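Local coordinates for glucose-6-phosphate isomerase like protein (Thermus thermophilus, PDB 1WIW) that probably interconverts phosphorylated aldoses and ketoses, acting on glucose-6-phosphate and perhaps mannose-6-phosphate, at residues L171-P174 with L175-A178; G248-R251 with L252-V255; W259-M262 with A263-Y267; E125-L128 with R129-D132. All coordinates share one frame; numbering follows the deposited sequence.

Contact 1: residues L171-P174 with L175-A178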
ATOM      1  N   LEU B 171      12.138   7.553  -0.971  1.00 20.94           N
ATOM      2  CA  LEU B 171      12.821   7.802   0.297  1.00 19.22           C
ATOM      3  C   LEU B 171      12.147   7.079   1.458  1.00 20.08           C
ATOM      4  O   LEU B 171      12.792   6.754   2.453  1.00 20.21           O
ATOM      5  CB  LEU B 171      12.902   9.305   0.594  1.00 20.99           C
ATOM      6  CG  LEU B 171      11.723  10.024   1.253  1.00 22.33           C
ATOM      7  CD1 LEU B 171      12.186  11.392   1.771  1.00 21.36           C
ATOM      8  CD2 LEU B 171      10.580  10.172   0.260  1.00 22.02           C
ATOM      9  N   PHE B 172      10.848   6.834   1.324  1.00 17.35           N
ATOM     10  CA  PHE B 172      10.077   6.135   2.346  1.00 17.47           C
ATOM     11  C   PHE B 172       8.744   5.767   1.703  1.00 17.51           C
ATOM     12  O   PHE B 172       7.847   6.609   1.583  1.00 16.71           O
ATOM     13  CB  PHE B 172       9.851   7.043   3.555  1.00 16.13           C
ATOM     14  CG  PHE B 172       9.308   6.327   4.753  1.00 16.84           C
ATOM     15  CD1 PHE B 172       8.102   6.710   5.318  1.00 15.23           C
ATOM     16  CD2 PHE B 172      10.014   5.275   5.329  1.00 19.27           C
ATOM     17  CE1 PHE B 172       7.603   6.061   6.442  1.00 17.54           C
ATOM     18  CE2 PHE B 172       9.524   4.618   6.453  1.00 17.16           C
ATOM     19  CZ  PHE B 172       8.312   5.015   7.011  1.00 18.29           C
ATOM     20  N   ARG B 173       8.625   4.509   1.285  1.00 15.20           N
ATOM     21  CA  ARG B 173       7.427   4.036   0.601  1.00 13.68           C
ATOM     22  C   ARG B 173       6.101   4.267   1.326  1.00 12.18           C
ATOM     23  O   ARG B 173       5.094   4.566   0.685  1.00 13.12           O
ATOM     24  CB  ARG B 173       7.581   2.552   0.239  1.00 13.33           C
ATOM     25  CG  ARG B 173       8.720   2.263  -0.750  1.00 12.98           C
ATOM     26  CD  ARG B 173       8.556   3.030  -2.062  1.00 12.84           C
ATOM     27  NE  ARG B 173       7.267   2.759  -2.691  1.00 10.64           N
ATOM     28  CZ  ARG B 173       6.979   1.665  -3.389  1.00 12.82           C
ATOM     29  NH1 ARG B 173       5.766   1.513  -3.909  1.00  8.82           N
ATOM     30  NH2 ARG B 173       7.908   0.735  -3.591  1.00  9.64           N
ATOM     31  N   PRO B 174       6.075   4.135   2.665  1.00 11.33           N
ATOM     32  CA  PRO B 174       4.800   4.360   3.358  1.00 10.17           C
ATOM     33  C   PRO B 174       4.237   5.777   3.202  1.00  9.94           C
ATOM     34  O   PRO B 174       3.064   6.014   3.494  1.00  8.38           O
ATOM     35  CB  PRO B 174       5.130   4.013   4.806  1.00 11.82           C
ATOM     36  CG  PRO B 174       6.160   2.932   4.657  1.00 10.46           C
ATOM     37  CD  PRO B 174       7.053   3.503   3.570  1.00 11.61           C
ATOM     38  N   LEU B 175       5.063   6.716   2.742  1.00  8.74           N
ATOM     39  CA  LEU B 175       4.594   8.088   2.555  1.00  7.96           C
ATOM     40  C   LEU B 175       3.482   8.135   1.501  1.00  8.27           C
ATOM     41  O   LEU B 175       2.514   8.885   1.647  1.00  8.09           O
ATOM     42  CB  LEU B 175       5.744   9.010   2.130  1.00  6.76           C
ATOM     43  CG  LEU B 175       5.342  10.442   1.722  1.00  7.05           C
ATOM     44  CD1 LEU B 175       4.639  11.144   2.882  1.00  6.58           C
ATOM     45  CD2 LEU B 175       6.582  11.229   1.294  1.00  4.92           C
ATOM     46  N   GLU B 176       3.621   7.330   0.449  1.00  7.80           N
ATOM     47  CA  GLU B 176       2.631   7.277  -0.635  1.00 10.19           C
ATOM     48  C   GLU B 176       1.229   7.030  -0.087  1.00  9.92           C
ATOM     49  O   GLU B 176       0.273   7.720  -0.451  1.00 10.17           O
ATOM     50  CB  GLU B 176       2.992   6.159  -1.619  1.00 11.95           C
ATOM     51  CG  GLU B 176       4.347   6.343  -2.271  1.00 16.79           C
ATOM     52  CD  GLU B 176       4.919   5.051  -2.820  1.00 11.94           C
ATOM     53  OE1 GLU B 176       6.044   5.092  -3.347  1.00 15.21           O
ATOM     54  OE2 GLU B 176       4.252   4.000  -2.720  1.00 14.22           O
ATOM     55  N   GLY B 177       1.121   6.031   0.783  1.00  9.92           N
ATOM     56  CA  GLY B 177      -0.156   5.697   1.382  1.00  9.45           C
ATOM     57  C   GLY B 177      -0.706   6.841   2.211  1.00  9.64           C
ATOM     58  O   GLY B 177      -1.901   7.118   2.170  1.00  7.59           O
ATOM     59  N   ALA B 178       0.162   7.514   2.960  1.00  6.12           N
ATOM     60  CA  ALA B 178      -0.276   8.629   3.791  1.00  7.61           C
ATOM     61  C   ALA B 178      -0.777   9.793   2.931  1.00  7.67           C
ATOM     62  O   ALA B 178      -1.739  10.475   3.297  1.00  9.02           O
ATOM     63  CB  ALA B 178       0.871   9.097   4.692  1.00  7.32           C
TER
HETATM   64  O   HOH W   1       2.226   3.318   1.014  1.00 18.13           O

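Contact 2: residues G248-R251 with L252-V255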
ATOM      1  N   GLY B 248      14.200  19.898   4.294  1.00 10.22           N
ATOM      2  CA  GLY B 248      14.651  19.200   5.487  1.00 11.79           C
ATOM      3  C   GLY B 248      16.111  18.776   5.445  1.00 11.24           C
ATOM      4  O   GLY B 248      16.674  18.565   4.371  1.00 10.17           O
ATOM      5  N   ALA B 249      16.707  18.630   6.627  1.00 12.69           N
ATOM      6  CA  ALA B 249      18.115  18.263   6.777  1.00 11.07           C
ATOM      7  C   ALA B 249      18.359  16.779   7.038  1.00 11.42           C
ATOM      8  O   ALA B 249      19.503  16.355   7.192  1.00  9.75           O
ATOM      9  CB  ALA B 249      18.743  19.091   7.907  1.00 10.57           C
ATOM     10  N   ASN B 250      17.291  15.996   7.119  1.00  9.68           N
ATOM     11  CA  ASN B 250      17.426  14.556   7.336  1.00 10.79           C
ATOM     12  C   ASN B 250      16.183  13.867   6.780  1.00  9.82           C
ATOM     13  O   ASN B 250      15.159  14.508   6.545  1.00 10.41           O
ATOM     14  CB  ASN B 250      17.629  14.237   8.830  1.00  9.85           C
ATOM     15  CG  ASN B 250      16.426  14.598   9.683  1.00 11.38           C
ATOM     16  OD1 ASN B 250      15.356  14.003   9.547  1.00  8.88           O
ATOM     17  ND2 ASN B 250      16.600  15.575  10.575  1.00  8.10           N
ATOM     18  N   ARG B 251      16.278  12.564   6.563  1.00 10.07           N
ATOM     19  CA  ARG B 251      15.181  11.811   5.970  1.00 10.88           C
ATOM     20  C   ARG B 251      13.818  11.945   6.642  1.00 10.10           C
ATOM     21  O   ARG B 251      12.808  12.101   5.959  1.00  8.97           O
ATOM     22  CB  ARG B 251      15.574  10.338   5.862  1.00 12.18           C
ATOM     23  CG  ARG B 251      16.798  10.112   4.988  1.00 15.63           C
ATOM     24  CD  ARG B 251      16.539  10.456   3.519  1.00 18.11           C
ATOM     25  NE  ARG B 251      17.748  10.280   2.713  1.00 21.49           N
ATOM     26  CZ  ARG B 251      18.623  11.245   2.441  1.00 23.16           C
ATOM     27  NH1 ARG B 251      18.422  12.478   2.900  1.00 20.62           N
ATOM     28  NH2 ARG B 251      19.716  10.974   1.736  1.00 20.49           N
ATOM     29  N   LEU B 252      13.781  11.887   7.968  1.00  9.65           N
ATOM     30  CA  LEU B 252      12.512  12.000   8.675  1.00 10.48           C
ATOM     31  C   LEU B 252      11.880  13.377   8.446  1.00 10.42           C
ATOM     32  O   LEU B 252      10.678  13.484   8.211  1.00  9.75           O
ATOM     33  CB  LEU B 252      12.722  11.733  10.171  1.00 12.64           C
ATOM     34  CG  LEU B 252      11.468  11.451  11.013  1.00 17.61           C
ATOM     35  CD1 LEU B 252      11.846  10.715  12.290  1.00 20.66           C
ATOM     36  CD2 LEU B 252      10.772  12.747  11.340  1.00 20.91           C
ATOM     37  N   ALA B 253      12.692  14.429   8.501  1.00  9.49           N
ATOM     38  CA  ALA B 253      12.194  15.786   8.283  1.00  8.71           C
ATOM     39  C   ALA B 253      11.685  15.930   6.851  1.00  8.01           C
ATOM     40  O   ALA B 253      10.628  16.509   6.611  1.00  8.49           O
ATOM     41  CB  ALA B 253      13.302  16.803   8.548  1.00  8.27           C
ATOM     42  N   GLN B 254      12.444  15.393   5.901  1.00  7.20           N
ATOM     43  CA  GLN B 254      12.067  15.448   4.496  1.00  7.27           C
ATOM     44  C   GLN B 254      10.716  14.766   4.255  1.00  8.44           C
ATOM     45  O   GLN B 254       9.868  15.280   3.514  1.00  7.25           O
ATOM     46  CB  GLN B 254      13.151  14.786   3.634  1.00  7.58           C
ATOM     47  CG  GLN B 254      14.455  15.581   3.568  1.00  6.99           C
ATOM     48  CD  GLN B 254      15.473  14.958   2.628  1.00  6.95           C
ATOM     49  OE1 GLN B 254      15.940  13.845   2.852  1.00  7.95           O
ATOM     50  NE2 GLN B 254      15.812  15.673   1.564  1.00  6.61           N
ATOM     51  N   VAL B 255      10.512  13.613   4.881  1.00  8.64           N
ATOM     52  CA  VAL B 255       9.249  12.895   4.719  1.00  8.16           C
ATOM     53  C   VAL B 255       8.083  13.753   5.207  1.00  6.91           C
ATOM     54  O   VAL B 255       7.093  13.929   4.506  1.00  7.31           O
ATOM     55  CB  VAL B 255       9.259  11.553   5.494  1.00  7.75           C
ATOM     56  CG1 VAL B 255       7.834  10.994   5.615  1.00  5.92           C
ATOM     57  CG2 VAL B 255      10.149  10.546   4.765  1.00  9.89           C
TER

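Contact 3: residues W259-M262 with A263-Y267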
ATOM      1  N   TRP B 259       4.950  15.369   3.230  1.00  5.89           N
ATOM      2  CA  TRP B 259       3.594  15.116   3.715  1.00  6.29           C
ATOM      3  C   TRP B 259       2.841  16.436   3.925  1.00  4.74           C
ATOM      4  O   TRP B 259       1.687  16.571   3.518  1.00  6.25           O
ATOM      5  CB  TRP B 259       3.662  14.338   5.033  1.00  7.02           C
ATOM      6  CG  TRP B 259       2.330  14.097   5.685  1.00  8.79           C
ATOM      7  CD1 TRP B 259       1.455  13.084   5.423  1.00  7.33           C
ATOM      8  CD2 TRP B 259       1.723  14.903   6.700  1.00  7.19           C
ATOM      9  NE1 TRP B 259       0.334  13.210   6.218  1.00  7.32           N
ATOM     10  CE2 TRP B 259       0.474  14.321   7.007  1.00  7.51           C
ATOM     11  CE3 TRP B 259       2.116  16.066   7.381  1.00  7.35           C
ATOM     12  CZ2 TRP B 259      -0.395  14.863   7.971  1.00  9.23           C
ATOM     13  CZ3 TRP B 259       1.253  16.605   8.341  1.00  8.02           C
ATOM     14  CH2 TRP B 259       0.013  16.001   8.623  1.00  7.90           C
ATOM     15  N   TYR B 260       3.494  17.405   4.565  1.00  5.88           N
ATOM     16  CA  TYR B 260       2.881  18.710   4.836  1.00  5.00           C
ATOM     17  C   TYR B 260       2.535  19.468   3.548  1.00  5.47           C
ATOM     18  O   TYR B 260       1.446  20.029   3.426  1.00  3.97           O
ATOM     19  CB  TYR B 260       3.819  19.562   5.696  1.00  4.72           C
ATOM     20  CG  TYR B 260       3.244  20.895   6.156  1.00  6.00           C
ATOM     21  CD1 TYR B 260       2.133  20.947   7.001  1.00  6.73           C
ATOM     22  CD2 TYR B 260       3.841  22.098   5.785  1.00  4.85           C
ATOM     23  CE1 TYR B 260       1.632  22.165   7.474  1.00  6.26           C
ATOM     24  CE2 TYR B 260       3.345  23.331   6.250  1.00  7.14           C
ATOM     25  CZ  TYR B 260       2.245  23.352   7.095  1.00  9.49           C
ATOM     26  OH  TYR B 260       1.767  24.552   7.579  1.00  5.36           O
ATOM     27  N   ARG B 261       3.454  19.492   2.589  1.00  5.56           N
ATOM     28  CA  ARG B 261       3.178  20.188   1.333  1.00  6.78           C
ATOM     29  C   ARG B 261       2.019  19.514   0.594  1.00  6.20           C
ATOM     30  O   ARG B 261       1.251  20.172  -0.107  1.00  4.86           O
ATOM     31  CB  ARG B 261       4.416  20.207   0.431  1.00  7.63           C
ATOM     32  CG  ARG B 261       4.157  20.899  -0.902  1.00  9.67           C
ATOM     33  CD  ARG B 261       5.366  20.882  -1.826  1.00 10.55           C
ATOM     34  NE  ARG B 261       6.490  21.645  -1.296  1.00 11.17           N
ATOM     35  CZ  ARG B 261       7.480  22.120  -2.048  1.00 15.01           C
ATOM     36  NH1 ARG B 261       8.473  22.806  -1.496  1.00 14.52           N
ATOM     37  NH2 ARG B 261       7.467  21.920  -3.359  1.00 13.37           N
HETATM   38  N   MSE B 262       1.897  18.198   0.738  1.00  5.61           N
HETATM   39  CA  MSE B 262       0.804  17.483   0.085  1.00  7.37           C
HETATM   40  C   MSE B 262      -0.525  17.754   0.794  1.00  5.60           C
HETATM   41  O   MSE B 262      -1.579  17.744   0.164  1.00  5.88           O
HETATM   42  CB  MSE B 262       1.087  15.980   0.046  1.00  5.67           C
HETATM   43  CG  MSE B 262       2.236  15.608  -0.883  1.00 11.03           C
HETATM   44 SE   MSE B 262       1.933  16.136  -2.748  1.00 14.79          SE
HETATM   45  CE  MSE B 262       2.328  14.459  -3.570  1.00 23.26           C
ATOM     46  N   ALA B 263      -0.485  17.995   2.101  1.00  4.62           N
ATOM     47  CA  ALA B 263      -1.720  18.294   2.829  1.00  5.80           C
ATOM     48  C   ALA B 263      -2.250  19.612   2.272  1.00  6.22           C
ATOM     49  O   ALA B 263      -3.438  19.749   1.994  1.00  6.27           O
ATOM     50  CB  ALA B 263      -1.452  18.418   4.326  1.00  4.88           C
ATOM     51  N   TRP B 264      -1.351  20.579   2.108  1.00  7.14           N
ATOM     52  CA  TRP B 264      -1.718  21.874   1.550  1.00  7.15           C
ATOM     53  C   TRP B 264      -2.206  21.716   0.110  1.00  8.16           C
ATOM     54  O   TRP B 264      -3.159  22.369  -0.308  1.00  7.36           O
ATOM     55  CB  TRP B 264      -0.516  22.827   1.570  1.00  7.94           C
ATOM     56  CG  TRP B 264      -0.433  23.684   2.804  1.00  6.72           C
ATOM     57  CD1 TRP B 264       0.504  23.613   3.792  1.00  8.07           C
ATOM     58  CD2 TRP B 264      -1.314  24.759   3.162  1.00  6.93           C
ATOM     59  NE1 TRP B 264       0.266  24.580   4.745  1.00  8.30           N
ATOM     60  CE2 TRP B 264      -0.845  25.295   4.384  1.00  6.60           C
ATOM     61  CE3 TRP B 264      -2.455  25.320   2.568  1.00  6.45           C
ATOM     62  CZ2 TRP B 264      -1.477  26.369   5.026  1.00  8.29           C
ATOM     63  CZ3 TRP B 264      -3.086  26.393   3.209  1.00  6.81           C
ATOM     64  CH2 TRP B 264      -2.594  26.904   4.424  1.00  7.67           C
ATOM     65  N   THR B 265      -1.542  20.848  -0.650  1.00  5.59           N
ATOM     66  CA  THR B 265      -1.915  20.627  -2.040  1.00  5.50           C
ATOM     67  C   THR B 265      -3.331  20.048  -2.098  1.00  5.75           C
ATOM     68  O   THR B 265      -4.165  20.506  -2.877  1.00  5.31           O
ATOM     69  CB  THR B 265      -0.917  19.667  -2.726  1.00  6.42           C
ATOM     70  OG1 THR B 265       0.394  20.252  -2.700  1.00  6.12           O
ATOM     71  CG2 THR B 265      -1.324  19.401  -4.172  1.00  4.87           C
ATOM     72  N   ALA B 266      -3.591  19.049  -1.258  1.00  3.84           N
ATOM     73  CA  ALA B 266      -4.902  18.416  -1.192  1.00  5.92           C
ATOM     74  C   ALA B 266      -5.954  19.458  -0.808  1.00  5.30           C
ATOM     75  O   ALA B 266      -7.078  19.420  -1.301  1.00  6.32           O
ATOM     76  CB  ALA B 266      -4.883  17.286  -0.169  1.00  2.03           C
ATOM     77  N   TYR B 267      -5.575  20.382   0.075  1.00  6.75           N
ATOM     78  CA  TYR B 267      -6.471  21.451   0.525  1.00  5.46           C
ATOM     79  C   TYR B 267      -6.920  22.293  -0.668  1.00  8.27           C
ATOM     80  O   TYR B 267      -8.119  22.529  -0.866  1.00  6.24           O
ATOM     81  CB  TYR B 267      -5.748  22.353   1.535  1.00  7.41           C
ATOM     82  CG  TYR B 267      -6.524  23.600   1.936  1.00  7.00           C
ATOM     83  CD1 TYR B 267      -7.550  23.543   2.884  1.00  4.87           C
ATOM     84  CD2 TYR B 267      -6.258  24.827   1.331  1.00  6.63           C
ATOM     85  CE1 TYR B 267      -8.297  24.686   3.217  1.00  6.04           C
ATOM     86  CE2 TYR B 267      -6.998  25.973   1.654  1.00  8.04           C
ATOM     87  CZ  TYR B 267      -8.015  25.896   2.592  1.00  8.75           C
ATOM     88  OH  TYR B 267      -8.760  27.025   2.875  1.00  8.79           O
TER

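Contact 4: residues E125-L128 with R129-D132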
ATOM      1  N   GLU B 125      13.876  15.086  20.985  1.00 19.61           N
ATOM      2  CA  GLU B 125      13.486  16.484  20.836  1.00 19.25           C
ATOM      3  C   GLU B 125      14.179  17.165  19.658  1.00 17.44           C
ATOM      4  O   GLU B 125      13.575  17.986  18.970  1.00 14.92           O
ATOM      5  CB  GLU B 125      13.800  17.273  22.114  1.00 22.72           C
ATOM      6  CG  GLU B 125      13.105  16.767  23.371  1.00 30.81           C
ATOM      7  CD  GLU B 125      13.730  15.493  23.933  1.00 33.69           C
ATOM      8  OE1 GLU B 125      13.172  14.941  24.904  1.00 37.75           O
ATOM      9  OE2 GLU B 125      14.777  15.048  23.415  1.00 37.54           O
ATOM     10  N   GLU B 126      15.445  16.829  19.432  1.00 16.31           N
ATOM     11  CA  GLU B 126      16.196  17.438  18.339  1.00 16.27           C
ATOM     12  C   GLU B 126      15.670  17.009  16.981  1.00 14.72           C
ATOM     13  O   GLU B 126      15.628  17.809  16.052  1.00 13.71           O
ATOM     14  CB  GLU B 126      17.685  17.112  18.453  1.00 20.07           C
ATOM     15  CG  GLU B 126      18.375  17.823  19.606  1.00 25.78           C
ATOM     16  CD  GLU B 126      17.980  19.288  19.715  1.00 29.31           C
ATOM     17  OE1 GLU B 126      18.065  20.018  18.703  1.00 32.60           O
ATOM     18  OE2 GLU B 126      17.584  19.712  20.819  1.00 33.88           O
ATOM     19  N   VAL B 127      15.273  15.748  16.859  1.00 14.82           N
ATOM     20  CA  VAL B 127      14.723  15.266  15.602  1.00 15.45           C
ATOM     21  C   VAL B 127      13.441  16.050  15.333  1.00 13.32           C
ATOM     22  O   VAL B 127      13.203  16.505  14.214  1.00 12.62           O
ATOM     23  CB  VAL B 127      14.379  13.768  15.671  1.00 18.33           C
ATOM     24  CG1 VAL B 127      13.760  13.320  14.358  1.00 19.98           C
ATOM     25  CG2 VAL B 127      15.630  12.964  15.959  1.00 20.81           C
ATOM     26  N   LEU B 128      12.617  16.198  16.368  1.00 13.38           N
ATOM     27  CA  LEU B 128      11.365  16.941  16.248  1.00 12.32           C
ATOM     28  C   LEU B 128      11.648  18.372  15.807  1.00 10.84           C
ATOM     29  O   LEU B 128      10.929  18.929  14.981  1.00 10.82           O
ATOM     30  CB  LEU B 128      10.614  16.955  17.585  1.00 10.92           C
ATOM     31  CG  LEU B 128       9.365  17.844  17.648  1.00 12.51           C
ATOM     32  CD1 LEU B 128       8.315  17.348  16.645  1.00 13.48           C
ATOM     33  CD2 LEU B 128       8.800  17.830  19.063  1.00 11.11           C
ATOM     34  N   ARG B 129      12.696  18.974  16.357  1.00 10.67           N
ATOM     35  CA  ARG B 129      13.031  20.336  15.971  1.00 12.73           C
ATOM     36  C   ARG B 129      13.312  20.437  14.471  1.00  9.76           C
ATOM     37  O   ARG B 129      12.902  21.403  13.835  1.00  7.39           O
ATOM     38  CB  ARG B 129      14.239  20.859  16.761  1.00 18.53           C
ATOM     39  CG  ARG B 129      14.691  22.244  16.299  1.00 25.29           C
ATOM     40  CD  ARG B 129      15.739  22.865  17.215  1.00 32.23           C
ATOM     41  NE  ARG B 129      15.139  23.735  18.224  1.00 38.46           N
ATOM     42  CZ  ARG B 129      14.479  24.861  17.951  1.00 41.23           C
ATOM     43  NH1 ARG B 129      14.332  25.261  16.692  1.00 42.57           N
ATOM     44  NH2 ARG B 129      13.962  25.585  18.936  1.00 39.72           N
ATOM     45  N   SER B 130      13.993  19.441  13.902  1.00  8.55           N
ATOM     46  CA  SER B 130      14.297  19.476  12.469  1.00  9.96           C
ATOM     47  C   SER B 130      13.008  19.344  11.643  1.00 10.42           C
ATOM     48  O   SER B 130      12.891  19.917  10.559  1.00  9.05           O
ATOM     49  CB  SER B 130      15.282  18.360  12.089  1.00  9.55           C
ATOM     50  OG  SER B 130      14.673  17.080  12.135  1.00 11.15           O
ATOM     51  N   VAL B 131      12.046  18.587  12.160  1.00 10.45           N
ATOM     52  CA  VAL B 131      10.763  18.417  11.476  1.00  9.09           C
ATOM     53  C   VAL B 131      10.006  19.750  11.489  1.00  8.48           C
ATOM     54  O   VAL B 131       9.530  20.220  10.459  1.00  6.58           O
ATOM     55  CB  VAL B 131       9.900  17.350  12.177  1.00  9.34           C
ATOM     56  CG1 VAL B 131       8.451  17.435  11.683  1.00  5.96           C
ATOM     57  CG2 VAL B 131      10.472  15.966  11.910  1.00  9.10           C
ATOM     58  N   ASP B 132       9.889  20.346  12.672  1.00 10.40           N
ATOM     59  CA  ASP B 132       9.204  21.629  12.816  1.00 10.21           C
ATOM     60  C   ASP B 132       9.866  22.706  11.955  1.00  9.93           C
ATOM     61  O   ASP B 132       9.188  23.519  11.328  1.00 10.05           O
ATOM     62  CB  ASP B 132       9.219  22.070  14.284  1.00 11.95           C
ATOM     63  CG  ASP B 132       8.292  21.240  15.158  1.00 12.90           C
ATOM     64  OD1 ASP B 132       8.305  21.433  16.391  1.00 13.55           O
ATOM     65  OD2 ASP B 132       7.547  20.403  14.613  1.00 12.11           O
TER

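Contact 1: residues L171-P174 with L175-A178
Arg173 and Glu176 meet at the start of helix 174-185, the helix that follows strand 164-168 of the parallel sheet in the C-terminal SIS domain. The two side chains cross at a slant, with the guanidinium and carboxylate planes turned 45° apart. Arg173 bends back over the first turn, its CG beside the backbone N and its chain folded again at chi2 and chi3 (-58° and -56°), which brings an otherwise outward-pointing residue round to Glu176. NE gives the short limb of the salt bridge, 2.7 Å to Glu176 OE1 on the syn side of the carboxylate. That approach is tilted from both planes, so the two groups are not docked flat as a coplanar pair. OE1 also accepts from Ser169 N, while Arg173 NH1 and NH2 donate to the carbonyls of Pro195 and Pro196, so that the pair ties the loop before the helix to the loop at 193-196.

The backbone of the same residues makes a tight turn. Leu175 N donates to Phe172 O at 3.0 Å and Glu176 N to Arg173 O at 3.1 Å, both from above the carbonyl plane, as suits the way into the helix. Arg173 O also accepts from a water, which in turn receives a weak bond from Gly177 N. On the apolar side, Leu171 CD2 lies 4.3 Å from Leu175 CD2, next to Val255 and Leu258 of helix 251-272. Phe172 turns toward helix 48-54, and Pro174 CD sits 3.6 Å above the centre of its ring.

Contact 2: residues G248-R251 with L252-V255
Asn250 OD1 accepts the backbone N-H of Ala253 at 2.9 Å, a nearly straight bond (165° at the hydrogen) that caps the first turn of helix 251-272. The donor stands above the plane of the side-chain carbonyl instead of on a lone pair. Leu252 N is also close to OD1, at 3.1 Å. Rotation about chi1 (65°) sets CG between the backbone N and the carbonyl carbon, and this folds a side chain that starts outward back over the helix end. The other arm of the amide, ND2, is hydrogen-bonded to Ser130 OG of helix 125-139. With an alanine here, Ala253 N is likely to lose its capping acceptor and Ser130 OG its amide partner, which would probably let the first turn fray.

The backbone carbonyl of Asn250 takes up the regular ladder, receiving Gln254 N at 2.9 Å, and Arg251 O receives Val255 N one residue on. Arg251 and Gln254 run side by side in the same direction. Arg251 NH1 reaches Gln254 OE1 at 2.8 Å, but the bond is weak because it is strongly bent, 126° at the hydrogen.

Gly248 comes back against this turn, its CA 4.1 Å from Ala253 CB. A side chain there would run into Gln254 N, and its backbone angles suit glycine. Leu252 turns to Val127 and Val131, and Val255 packs on Phe49 and Leu53 of helix 48-54. The bond from Ala253 N to Asn250 OD1 makes this an asparagine N-cap, a side-chain oxygen serving a first-turn N-H that has no carbonyl of a preceding turn to bond.

Contact 3: residues W259-M262 with A263-Y267
Trp259 joins Ala263 through the backbone, its O accepting Ala263 N at 3.0 Å, while its indole packs on Leu175 and Leu182 of helix 174-185. Tyr260 follows with the main aromatic contact. Its CG is anti to the backbone N (chi1 -175°), which lays the ring alongside the indole of Trp264, one turn on. Trp264 presents the edge of its five-membered ring to the tyrosine face, with centroids 4.8 Å apart and planes at 85°. Trp264 CD1 stands 3.7 Å above the plane of the Tyr260 ring, offset toward the rim. Trp264 NE1 also makes a weak bond to Tyr260 OH, whose stronger polar partner is the carbonyl of Leu21.

Arg261 offers its carbonyl to two donors: Thr265 OG1 at 2.7 Å and Thr265 N at 2.9 Å, which come from opposite faces of the carbonyl plane. Its guanidinium leaves the turn for Glu138. At Met262, a selenomethionine, the carbonyl receives Ala266 N at 2.8 Å, and the side chain packs on Val179. This is a buried stretch of helix 251-272, carrying an i to i+4 T-shaped aromatic pair and a threonine hydroxyl bonded back to the carbonyl four residues earlier.

Contact 4: residues E125-L128 with R129-D132
Successive i to i+4 backbone bonds, from Arg129 N to Glu125 O through Asp132 N to Leu128 O (2.9 Å), make residues 125-132 the opening turns of helix 125-139. Ser130 adds a bond of its own: OG donates to Val127 O at 2.6 Å, in the carbonyl plane and on a lone pair. The same oxygen receives Val131 N at 3.1 Å, so two donors hold it. The serine torsion (chi1 71°) sets OG between its backbone N and carbonyl carbon, from where it can reach back to the preceding turn.

Leu128 and Asp132 cross at a slant, with Leu128 CD1 3.7 Å from Asp132 OD2. The carboxylate thus lies against a methyl group, and its hydrogen-bonding partner is Tyr112 OH of helix 110-121, the helix on which Leu128 also packs. Were this aspartate an alanine, the Tyr112 hydroxyl would probably lose its carboxylate partner and one side of the Leu128 methyl would be uncovered.

On the exposed side, Glu126 and Arg129 run side by side, their flat ends 20° apart. Glu126 OE1 stays 4.8 Å from Arg129 NE, while Arg129 NH1 pairs with Glu133. Chemically, the polar ends are therefore divided: Asp132 ties this helix to helix 110-121, the Ser130 hydroxyl has a second partner at the start of helix 251-272, and the opposite charges of Glu126 and Arg129 are near but not in contact, so any attraction is probably weak.

How the contacts relate
Contact 4, on helix 125-139, comes first along the chain, followed by contact 1 at the start of helix 174-185, then contacts 2 and 3, which share helix 251-272. That long helix links them all. At its beginning, contact 2 touches both contact 4 and contact 1, with centres about 10 and 13 Å away from its own. Farther along, contact 3 packs against contact 1, their centres about 14 Å apart. Contacts 1 and 4 do not touch, their centres about 20 Å apart. Helix 251-272 thus lies between helices 125-139 and 174-185 and packs against both.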